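Local coordinates for AceL NrdHF-1-1 Intein (Metagenome, PDB 6ZGQ), which is a splice-inactive, linked form of a naturally split class 3 intein, a domain that in its active state excises itself from a precursor and joins the flanking sequences, at residues A[32-42]-A[134-142]; A[66-77]-A[146-157]. All coordinates share one frame; numbering follows the deposited sequence. Where two conformers were deposited one is given.

Interaction 1. Residues A[32-42]-A[134-142]; sequences VLQFDMNTKDF and LSVPGKSFV
F35 and S140 grip each other twice, through main chain and side chain. F35 N donates to S140 O over 2.9 Å in a nearly straight bond (170°), and S140 OG donates a second bond to F35 O at 2.6 Å. With chi1 at 81°, S140 OG stands between its own backbone N and carbonyl carbon, which also places it at the edge of the F35 ring. V142 N to L33 O (2.9 Å) adds another main-chain bond; the strands run at 129° to each other, and the pairing holds a single bridge, Q34 with F141. It is a short antiparallel pairing joined to a type I turn, V136 to K139, within an all-beta intein fold.

At that turn the extended chain of Q34 brings OE1 within 2.9 Å of G138 N, which approaches from above the amide carbonyl plane; T45 OG1 gives the same oxygen a second bond. A side chain at G138 would run into Q34 NE2, so the close glutamine favours glycine here. M37 N adds a weak bond to G138 O, and the M37 side chain crosses that of K139 at about a right angle, SD lying near its CB.

Apolar contacts lie beside these bonds. V142 CG2 is 3.6 Å from L33 CD2, the two side chains alongside and pointing the same way, and it also meets CE1 at the edge of the F42 ring. V32 CG1 sits 3.7 Å from F141 CB.

Strand 32-35 pairs with strand 42-45, and its V32 and L33 pack against strand 13-15. Strand 140-144 runs between strands 13-15 and 150-154, and V152 of the latter meets both F35 and S140.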
loop_
_atom_site.group_PDB
_atom_site.type_symbol
_atom_site.label_atom_id
_atom_site.label_comp_id
_atom_site.label_asym_id
_atom_site.label_seq_id
_atom_site.Cartn_x
_atom_site.Cartn_y
_atom_site.Cartn_z
ATOM N N VAL A 32 -3.118 -7.666 10.946
ATOM C CA VAL A 32 -2.847 -7.189 9.579
ATOM C C VAL A 32 -1.598 -7.882 9.044
ATOM O O VAL A 32 -0.615 -8.008 9.787
ATOM C CB VAL A 32 -2.643 -5.647 9.572
ATOM C CG1 VAL A 32 -2.196 -5.136 8.208
ATOM C CG2 VAL A 32 -3.919 -4.939 10.013
ATOM N N LEU A 33 -1.642 -8.321 7.780
ATOM C CA LEU A 33 -0.463 -8.895 7.105
ATOM C C LEU A 33 0.517 -7.759 6.816
ATOM O O LEU A 33 0.252 -6.927 5.931
ATOM C CB LEU A 33 -0.863 -9.607 5.805
ATOM C CG LEU A 33 0.266 -10.360 5.089
ATOM C CD1 LEU A 33 0.882 -11.412 5.999
ATOM C CD2 LEU A 33 -0.226 -10.994 3.799
ATOM N N GLN A 34 1.603 -7.703 7.597
ATOM C CA GLN A 34 2.673 -6.718 7.410
ATOM C C GLN A 34 3.798 -7.372 6.614
ATOM O O GLN A 34 3.850 -8.605 6.528
ATOM C CB GLN A 34 3.168 -6.149 8.753
ATOM C CG GLN A 34 3.999 -7.094 9.606
ATOM C CD GLN A 34 4.903 -6.344 10.556
ATOM O OE1 GLN A 34 4.534 -5.297 11.083
ATOM N NE2 GLN A 34 6.103 -6.864 10.767
ATOM N N PHE A 35 4.643 -6.528 6.015
ATOM C CA PHE A 35 5.869 -6.904 5.301
ATOM C C PHE A 35 7.010 -6.102 5.944
ATOM O O PHE A 35 6.971 -4.864 5.952
ATOM C CB PHE A 35 5.711 -6.581 3.809
ATOM C CG PHE A 35 6.904 -6.926 2.950
ATOM C CD1 PHE A 35 7.199 -8.243 2.634
ATOM C CD2 PHE A 35 7.702 -5.922 2.417
ATOM C CE1 PHE A 35 8.276 -8.556 1.822
ATOM C CE2 PHE A 35 8.783 -6.227 1.608
ATOM C CZ PHE A 35 9.074 -7.545 1.313
ATOM N N ASP A 36 7.989 -6.807 6.520
ATOM C CA ASP A 36 9.120 -6.160 7.204
ATOM C C ASP A 36 10.121 -5.702 6.136
ATOM O O ASP A 36 10.618 -6.534 5.370
ATOM C CB ASP A 36 9.764 -7.106 8.219
ATOM C CG ASP A 36 10.858 -6.435 9.011
ATOM O OD1 ASP A 36 11.970 -6.292 8.463
ATOM O OD2 ASP A 36 10.591 -6.023 10.158
ATOM N N MET A 37 10.373 -4.387 6.068
ATOM C CA MET A 37 11.221 -3.781 5.028
ATOM C C MET A 37 12.684 -4.214 5.168
ATOM O O MET A 37 13.393 -4.280 4.159
ATOM C CB MET A 37 11.132 -2.252 5.069
ATOM C CG MET A 37 9.814 -1.695 4.567
ATOM S SD MET A 37 9.737 0.085 4.810
ATOM C CE MET A 37 10.817 0.652 3.497
ATOM N N ASN A 38 13.117 -4.501 6.403
ATOM C CA ASN A 38 14.507 -4.893 6.703
ATOM C C ASN A 38 14.770 -6.375 6.383
ATOM O O ASN A 38 15.856 -6.697 5.880
ATOM C CB ASN A 38 14.873 -4.592 8.169
ATOM C CG ASN A 38 14.802 -3.109 8.504
ATOM O OD1 ASN A 38 15.095 -2.256 7.666
ATOM N ND2 ASN A 38 14.422 -2.798 9.738
ATOM N N THR A 39 13.784 -7.246 6.655
ATOM C CA THR A 39 13.944 -8.711 6.565
ATOM C C THR A 39 13.225 -9.334 5.352
ATOM O O THR A 39 13.567 -10.455 4.974
ATOM C CB THR A 39 13.451 -9.411 7.855
ATOM O OG1 THR A 39 12.032 -9.278 7.960
ATOM C CG2 THR A 39 14.109 -8.828 9.109
ATOM N N LYS A 40 12.259 -8.611 4.762
ATOM C CA LYS A 40 11.409 -9.080 3.638
ATOM C C LYS A 40 10.493 -10.237 4.048
ATOM O O LYS A 40 9.999 -10.955 3.170
ATOM C CB LYS A 40 12.241 -9.519 2.418
ATOM C CG LYS A 40 12.974 -8.410 1.679
ATOM C CD LYS A 40 13.814 -8.993 0.551
ATOM C CE LYS A 40 14.323 -7.931 -0.410
ATOM N NZ LYS A 40 15.106 -8.547 -1.514
ATOM N N ASP A 41 10.276 -10.406 5.359
ATOM C CA ASP A 41 9.396 -11.453 5.916
ATOM C C ASP A 41 7.977 -10.902 6.096
ATOM O O ASP A 41 7.824 -9.727 6.449
ATOM C CB ASP A 41 9.902 -11.938 7.279
ATOM C CG ASP A 41 11.196 -12.731 7.188
ATOM O OD1 ASP A 41 11.500 -13.273 6.107
ATOM O OD2 ASP A 41 11.905 -12.796 8.206
ATOM N N PHE A 42 6.983 -11.771 5.853
ATOM C CA PHE A 42 5.552 -11.530 6.084
ATOM C C PHE A 42 5.152 -12.035 7.483
ATOM O O PHE A 42 5.621 -13.092 7.907
ATOM C CB PHE A 42 4.732 -12.263 5.008
ATOM C CG PHE A 42 4.763 -11.604 3.653
ATOM C CD1 PHE A 42 3.919 -10.537 3.363
ATOM C CD2 PHE A 42 5.612 -12.070 2.659
ATOM C CE1 PHE A 42 3.938 -9.934 2.115
ATOM C CE2 PHE A 42 5.625 -11.482 1.408
ATOM C CZ PHE A 42 4.795 -10.409 1.137
ATOM N N LEU A 134 -2.607 3.124 8.477
ATOM C CA LEU A 134 -2.199 2.269 9.606
ATOM C C LEU A 134 -0.695 2.415 9.858
ATOM O O LEU A 134 0.054 2.657 8.909
ATOM C CB LEU A 134 -2.481 0.795 9.286
ATOM C CG LEU A 134 -3.858 0.453 8.728
ATOM C CD1 LEU A 134 -3.925 -1.032 8.390
ATOM C CD2 LEU A 134 -4.939 0.834 9.720
ATOM N N SER A 135 -0.285 2.278 11.121
ATOM C CA SER A 135 1.115 2.063 11.504
ATOM C C SER A 135 1.265 0.602 11.938
ATOM O O SER A 135 0.453 0.119 12.737
ATOM C CB SER A 135 1.519 3.019 12.626
ATOM O OG SER A 135 1.263 4.362 12.232
ATOM N N VAL A 136 2.254 -0.091 11.362
ATOM C CA VAL A 136 2.667 -1.450 11.775
ATOM C C VAL A 136 4.193 -1.472 11.961
ATOM O O VAL A 136 4.905 -0.749 11.272
ATOM C CB VAL A 136 2.218 -2.534 10.757
ATOM C CG1 VAL A 136 0.728 -2.805 10.876
ATOM C CG2 VAL A 136 2.579 -2.155 9.326
ATOM N N PRO A 137 4.709 -2.284 12.907
ATOM C CA PRO A 137 6.156 -2.366 13.164
ATOM C C PRO A 137 7.057 -2.533 11.923
ATOM O O PRO A 137 8.129 -1.934 11.866
ATOM C CB PRO A 137 6.269 -3.602 14.055
ATOM C CG PRO A 137 4.979 -3.630 14.805
ATOM C CD PRO A 137 3.941 -3.153 13.821
ATOM N N GLY A 138 6.621 -3.341 10.957
ATOM C CA GLY A 138 7.386 -3.626 9.734
ATOM C C GLY A 138 7.407 -2.456 8.756
ATOM O O GLY A 138 8.174 -2.494 7.788
ATOM N N LYS A 139 6.546 -1.456 9.002
ATOM C CA LYS A 139 6.479 -0.171 8.267
ATOM C C LYS A 139 5.818 -0.307 6.891
ATOM O O LYS A 139 5.827 0.659 6.119
ATOM C CB LYS A 139 7.866 0.478 8.113
ATOM C CG LYS A 139 8.609 0.769 9.415
ATOM C CD LYS A 139 9.920 1.523 9.186
ATOM C CE LYS A 139 10.981 0.718 8.441
ATOM N NZ LYS A 139 11.561 -0.400 9.238
ATOM N N SER A 140 5.252 -1.484 6.594
ATOM C CA SER A 140 4.486 -1.727 5.354
ATOM C C SER A 140 3.542 -2.915 5.558
ATOM O O SER A 140 3.826 -3.771 6.407
ATOM C CB SER A 140 5.422 -1.964 4.169
ATOM O OG SER A 140 5.903 -3.298 4.143
ATOM N N PHE A 141 2.436 -2.946 4.804
ATOM C CA PHE A 141 1.405 -4.003 4.917
ATOM C C PHE A 141 0.773 -4.284 3.547
ATOM O O PHE A 141 1.025 -3.544 2.592
ATOM C CB PHE A 141 0.357 -3.647 5.989
ATOM C CG PHE A 141 -0.353 -2.336 5.755
ATOM C CD1 PHE A 141 -1.463 -2.275 4.932
ATOM C CD2 PHE A 141 0.095 -1.169 6.354
ATOM C CE1 PHE A 141 -2.116 -1.074 4.708
ATOM C CE2 PHE A 141 -0.553 0.032 6.135
ATOM C CZ PHE A 141 -1.654 0.081 5.305
ATOM N N VAL A 142 -0.005 -5.368 3.462
ATOM C CA VAL A 142 -0.565 -5.877 2.197
ATOM C C VAL A 142 -1.999 -5.354 2.038
ATOM O O VAL A 142 -2.804 -5.456 2.974
ATOM C CB VAL A 142 -0.502 -7.434 2.137
ATOM C CG1 VAL A 142 -1.087 -7.989 0.842
ATOM C CG2 VAL A 142 0.935 -7.916 2.280
#

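Interaction 2. Residues A[66-77]-A[146-157]; sequences FDQKVSPNHRMI and EHGNRSVTGASM
In the all-beta core expected of an intein (HINT) fold, Q68 and H74 converge on strand 150-154 and share the hydroxyl of T153. H74 NE2 donates to T153 OG1 at 2.7 Å, in the imidazole plane, and T153 OG1 donates onward to Q68 OE1 at 2.8 Å. The Q68 amide is held at both ends: its NE2 reaches S151 OG (2.9 Å) and V152 O (3.0 Å), both close to the amide plane, while a water that accepts from I77 N lies near both OE1 and V152 O. A leucine in place of Q68 would probably leave the S151 and T153 hydroxyls without these partners and T153 OG1 freer to turn away from H74. H74, ending an S-P-N-H sequence, is consistent with the block B histidine of inteins; its ND1 bonds E6 O near the N terminus. Beside it, R75 bends at chi3 (63°), putting NH1 against A155 O in a contact modelled rather short, and M157 CG lies over one guanidinium face, toward its rim; A155 is an engineered alanine at the C-terminal splice junction. I77 CG2 packs on V152 CG1 at 3.7 Å. Towards the surface, K69 NZ bridges E146 OE2 (2.9 Å) and D67 OD1 (3.1 Å).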
loop_
_atom_site.group_PDB
_atom_site.type_symbol
_atom_site.label_atom_id
_atom_site.label_comp_id
_atom_site.label_asym_id
_atom_site.label_seq_id
_atom_site.Cartn_x
_atom_site.Cartn_y
_atom_site.Cartn_z
ATOM N N PHE A 66 -0.982 -4.403 -10.280
ATOM C CA PHE A 66 -0.723 -3.405 -9.223
ATOM C C PHE A 66 -1.750 -2.261 -9.359
ATOM O O PHE A 66 -1.879 -1.652 -10.433
ATOM C CB PHE A 66 0.724 -2.884 -9.342
ATOM C CG PHE A 66 1.170 -2.001 -8.202
ATOM C CD1 PHE A 66 1.565 -2.547 -6.992
ATOM C CD2 PHE A 66 1.218 -0.624 -8.355
ATOM C CE1 PHE A 66 1.980 -1.734 -5.952
ATOM C CE2 PHE A 66 1.626 0.196 -7.317
ATOM C CZ PHE A 66 2.003 -0.360 -6.110
ATOM N N ASP A 67 -2.504 -2.005 -8.288
ATOM C CA ASP A 67 -3.410 -0.840 -8.211
ATOM C C ASP A 67 -3.425 -0.312 -6.779
ATOM O O ASP A 67 -3.831 -1.047 -5.873
ATOM C CB ASP A 67 -4.838 -1.203 -8.648
ATOM C CG ASP A 67 -5.690 0.023 -8.975
ATOM O OD1 ASP A 67 -5.944 0.845 -8.069
ATOM O OD2 ASP A 67 -6.091 0.164 -10.145
ATOM N N GLN A 68 -2.962 0.933 -6.594
ATOM C CA GLN A 68 -3.021 1.650 -5.309
ATOM C C GLN A 68 -3.535 3.079 -5.559
ATOM O O GLN A 68 -3.148 3.709 -6.555
ATOM C CB GLN A 68 -1.648 1.641 -4.620
ATOM C CG GLN A 68 -1.195 0.231 -4.258
ATOM C CD GLN A 68 0.021 0.176 -3.361
ATOM O OE1 GLN A 68 0.576 1.199 -2.953
ATOM N NE2 GLN A 68 0.444 -1.042 -3.045
ATOM N N LYS A 69 -4.443 3.530 -4.686
ATOM C CA LYS A 69 -5.015 4.879 -4.696
ATOM C C LYS A 69 -4.645 5.504 -3.342
ATOM O O LYS A 69 -5.165 5.084 -2.300
ATOM C CB LYS A 69 -6.533 4.802 -4.940
ATOM C CG LYS A 69 -6.892 4.181 -6.290
ATOM C CD LYS A 69 -8.390 4.142 -6.552
ATOM C CE LYS A 69 -8.733 3.300 -7.772
ATOM N NZ LYS A 69 -8.821 1.851 -7.441
ATOM N N VAL A 70 -3.709 6.454 -3.371
ATOM C CA VAL A 70 -3.015 6.933 -2.173
ATOM C C VAL A 70 -2.980 8.475 -2.140
ATOM O O VAL A 70 -3.165 9.120 -3.187
ATOM C CB VAL A 70 -1.590 6.318 -2.122
ATOM C CG1 VAL A 70 -1.645 4.810 -2.356
ATOM C CG2 VAL A 70 -0.660 6.960 -3.145
ATOM N N SER A 71 -2.768 9.040 -0.946
ATOM C CA SER A 71 -2.570 10.487 -0.759
ATOM C C SER A 71 -1.195 10.898 -1.301
ATOM O O SER A 71 -0.314 10.056 -1.440
ATOM C CB SER A 71 -2.688 10.854 0.722
ATOM O OG SER A 71 -3.941 10.446 1.237
ATOM N N PRO A 72 -1.000 12.193 -1.616
ATOM C CA PRO A 72 0.295 12.672 -2.119
ATOM C C PRO A 72 1.536 12.245 -1.310
ATOM O O PRO A 72 2.553 11.915 -1.923
ATOM C CB PRO A 72 0.139 14.195 -2.086
ATOM C CG PRO A 72 -1.326 14.414 -2.282
ATOM C CD PRO A 72 -1.999 13.277 -1.561
ATOM N N ASN A 73 1.427 12.232 0.027
ATOM C CA ASN A 73 2.562 11.958 0.935
ATOM C C ASN A 73 2.533 10.535 1.487
ATOM O O ASN A 73 3.260 10.246 2.439
ATOM C CB ASN A 73 2.612 12.951 2.108
ATOM C CG ASN A 73 2.768 14.384 1.651
ATOM O OD1 ASN A 73 3.563 14.676 0.760
ATOM N ND2 ASN A 73 2.013 15.282 2.253
ATOM N N HIS A 74 1.698 9.668 0.903
ATOM C CA HIS A 74 1.687 8.231 1.220
ATOM C C HIS A 74 3.022 7.606 0.807
ATOM O O HIS A 74 3.558 7.957 -0.253
ATOM C CB HIS A 74 0.548 7.505 0.514
ATOM C CG HIS A 74 0.495 6.057 0.856
ATOM N ND1 HIS A 74 0.108 5.613 2.099
ATOM C CD2 HIS A 74 0.817 4.957 0.140
ATOM C CE1 HIS A 74 0.169 4.296 2.127
ATOM N NE2 HIS A 74 0.607 3.872 0.954
ATOM N N ARG A 75 3.548 6.705 1.644
ATOM C CA ARG A 75 4.827 6.033 1.394
ATOM C C ARG A 75 4.594 4.878 0.411
ATOM O O ARG A 75 3.833 3.947 0.720
ATOM C CB ARG A 75 5.447 5.551 2.716
ATOM C CG ARG A 75 5.917 6.694 3.614
ATOM C CD ARG A 75 6.218 6.245 5.033
ATOM N NE ARG A 75 7.317 5.272 5.085
ATOM C CZ ARG A 75 7.196 3.968 5.353
ATOM N NH1 ARG A 75 6.019 3.418 5.617
ATOM N NH2 ARG A 75 8.274 3.194 5.362
ATOM N N MET A 76 5.185 4.982 -0.786
ATOM C CA MET A 76 5.199 3.891 -1.767
ATOM C C MET A 76 6.416 3.026 -1.461
ATOM O O MET A 76 7.476 3.574 -1.140
ATOM C CB MET A 76 5.260 4.433 -3.197
ATOM C CG MET A 76 4.069 5.304 -3.562
ATOM S SD MET A 76 2.502 4.442 -3.337
ATOM C CE MET A 76 2.565 3.290 -4.709
ATOM N N ILE A 77 6.224 1.702 -1.508
ATOM C CA ILE A 77 7.235 0.695 -1.159
ATOM C C ILE A 77 7.601 -0.032 -2.454
ATOM O O ILE A 77 6.709 -0.481 -3.186
ATOM C CB ILE A 77 6.693 -0.282 -0.080
ATOM C CG1 ILE A 77 6.279 0.483 1.192
ATOM C CG2 ILE A 77 7.705 -1.373 0.255
ATOM C CD1 ILE A 77 7.403 1.208 1.911
ATOM N N GLU A 146 -9.642 -3.927 -6.114
ATOM C CA GLU A 146 -10.985 -4.348 -6.579
ATOM C C GLU A 146 -10.961 -5.642 -7.408
ATOM O O GLU A 146 -12.007 -6.280 -7.550
ATOM C CB GLU A 146 -11.627 -3.220 -7.415
ATOM C CG GLU A 146 -11.846 -1.905 -6.663
ATOM C CD GLU A 146 -10.781 -0.830 -6.902
ATOM O OE1 GLU A 146 -10.139 -0.818 -7.976
ATOM O OE2 GLU A 146 -10.600 0.025 -6.004
ATOM N N HIS A 147 -9.788 -6.005 -7.948
ATOM C CA HIS A 147 -9.594 -7.182 -8.812
ATOM C C HIS A 147 -8.908 -8.351 -8.079
ATOM O O HIS A 147 -8.433 -9.287 -8.732
ATOM C CB HIS A 147 -8.791 -6.785 -10.057
ATOM C CG HIS A 147 -9.457 -5.735 -10.880
ATOM N ND1 HIS A 147 -8.781 -4.651 -11.394
ATOM C CD2 HIS A 147 -10.748 -5.592 -11.259
ATOM C CE1 HIS A 147 -9.626 -3.892 -12.068
ATOM N NE2 HIS A 147 -10.827 -4.441 -12.002
ATOM N N GLY A 148 -8.867 -8.289 -6.743
ATOM C CA GLY A 148 -8.355 -9.373 -5.905
ATOM C C GLY A 148 -6.838 -9.448 -5.844
ATOM O O GLY A 148 -6.327 -10.372 -5.242
ATOM N N ASN A 149 -6.127 -8.482 -6.439
ATOM C CA ASN A 149 -4.650 -8.467 -6.469
ATOM C C ASN A 149 -4.122 -7.853 -5.176
ATOM O O ASN A 149 -4.624 -6.800 -4.759
ATOM C CB ASN A 149 -4.106 -7.667 -7.661
ATOM C CG ASN A 149 -4.641 -8.143 -8.994
ATOM O OD1 ASN A 149 -5.235 -7.367 -9.744
ATOM N ND2 ASN A 149 -4.439 -9.417 -9.297
ATOM N N ARG A 150 -3.126 -8.501 -4.564
ATOM C CA ARG A 150 -2.497 -8.041 -3.318
ATOM C C ARG A 150 -1.118 -7.445 -3.645
ATOM O O ARG A 150 -0.438 -7.935 -4.552
ATOM C CB ARG A 150 -2.421 -9.194 -2.302
ATOM C CG ARG A 150 -3.798 -9.740 -1.954
ATOM C CD ARG A 150 -3.856 -10.692 -0.772
ATOM N NE ARG A 150 -5.258 -11.041 -0.559
ATOM C CZ ARG A 150 -5.950 -11.909 -1.294
ATOM N NH1 ARG A 150 -5.381 -12.578 -2.295
ATOM N NH2 ARG A 150 -7.231 -12.120 -1.017
ATOM N N SER A 151 -0.761 -6.360 -2.947
ATOM C CA SER A 151 0.517 -5.645 -3.114
ATOM C C SER A 151 0.935 -5.013 -1.790
ATOM O O SER A 151 0.091 -4.863 -0.897
ATOM C CB SER A 151 0.405 -4.573 -4.200
ATOM O OG SER A 151 -0.591 -3.604 -3.892
ATOM N N VAL A 152 2.223 -4.674 -1.669
ATOM C CA VAL A 152 2.796 -4.069 -0.452
ATOM C C VAL A 152 2.686 -2.548 -0.613
ATOM O O VAL A 152 2.986 -2.032 -1.693
ATOM C CB VAL A 152 4.269 -4.519 -0.231
ATOM C CG1 VAL A 152 4.947 -3.780 0.920
ATOM C CG2 VAL A 152 4.337 -6.025 0.011
ATOM N N THR A 153 2.206 -1.864 0.429
ATOM C CA THR A 153 2.110 -0.395 0.459
ATOM C C THR A 153 2.664 0.110 1.796
ATOM O O THR A 153 2.713 -0.668 2.756
ATOM C CB THR A 153 0.659 0.076 0.234
ATOM O OG1 THR A 153 0.688 1.438 -0.190
ATOM C CG2 THR A 153 -0.196 -0.063 1.495
ATOM N N GLY A 154 3.099 1.371 1.848
ATOM C CA GLY A 154 3.677 1.952 3.069
ATOM C C GLY A 154 2.660 2.151 4.182
ATOM O O GLY A 154 1.506 2.507 3.902
ATOM N N ALA A 155 3.096 1.902 5.422
ATOM C CA ALA A 155 2.417 2.328 6.660
ATOM C C ALA A 155 2.801 3.779 6.966
ATOM O O ALA A 155 3.785 4.273 6.401
ATOM C CB ALA A 155 2.821 1.424 7.817
ATOM N N SER A 156 2.005 4.459 7.802
ATOM C CA SER A 156 2.333 5.800 8.320
ATOM C C SER A 156 3.350 5.636 9.450
ATOM O O SER A 156 3.231 4.696 10.248
ATOM C CB SER A 156 1.076 6.535 8.806
ATOM O OG SER A 156 0.142 5.639 9.394
ATOM N N MET A 157 4.350 6.523 9.488
ATOM C CA MET A 157 5.471 6.438 10.443
ATOM C C MET A 157 5.153 7.191 11.727
ATOM O O MET A 157 4.734 6.581 12.710
ATOM C CB MET A 157 6.763 6.976 9.816
ATOM C CG MET A 157 7.450 5.986 8.884
ATOM S SD MET A 157 7.890 4.433 9.695
ATOM C CE MET A 157 9.245 4.948 10.751
HETATM O O HOH W 1 3.609 0.751 -2.415
HETATM O O HOH W 2 4.798 -2.434 -3.513
#

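Overall arrangement
From the N terminus the chain passes through 32-42, then 66-77, and later meets each in turn with 134-142 and 146-157, so the two contacts cross rather than nest. Interaction 1 closes a loop of 91 residues and ties the small sheet of strands 32-35 and 42-45 to strand 140-144. Interaction 2 closes one of 68 residues and brings strands 66-70 and 75-80 onto strand 150-154. Strands 140-144 and 150-154, consecutive in sequence, are neighbours in one sheet and join the two. The contacts also touch directly: R75 NH1 probably bonds K139 O, and S135 OG probably bonds S156 O beside the C-terminal junction.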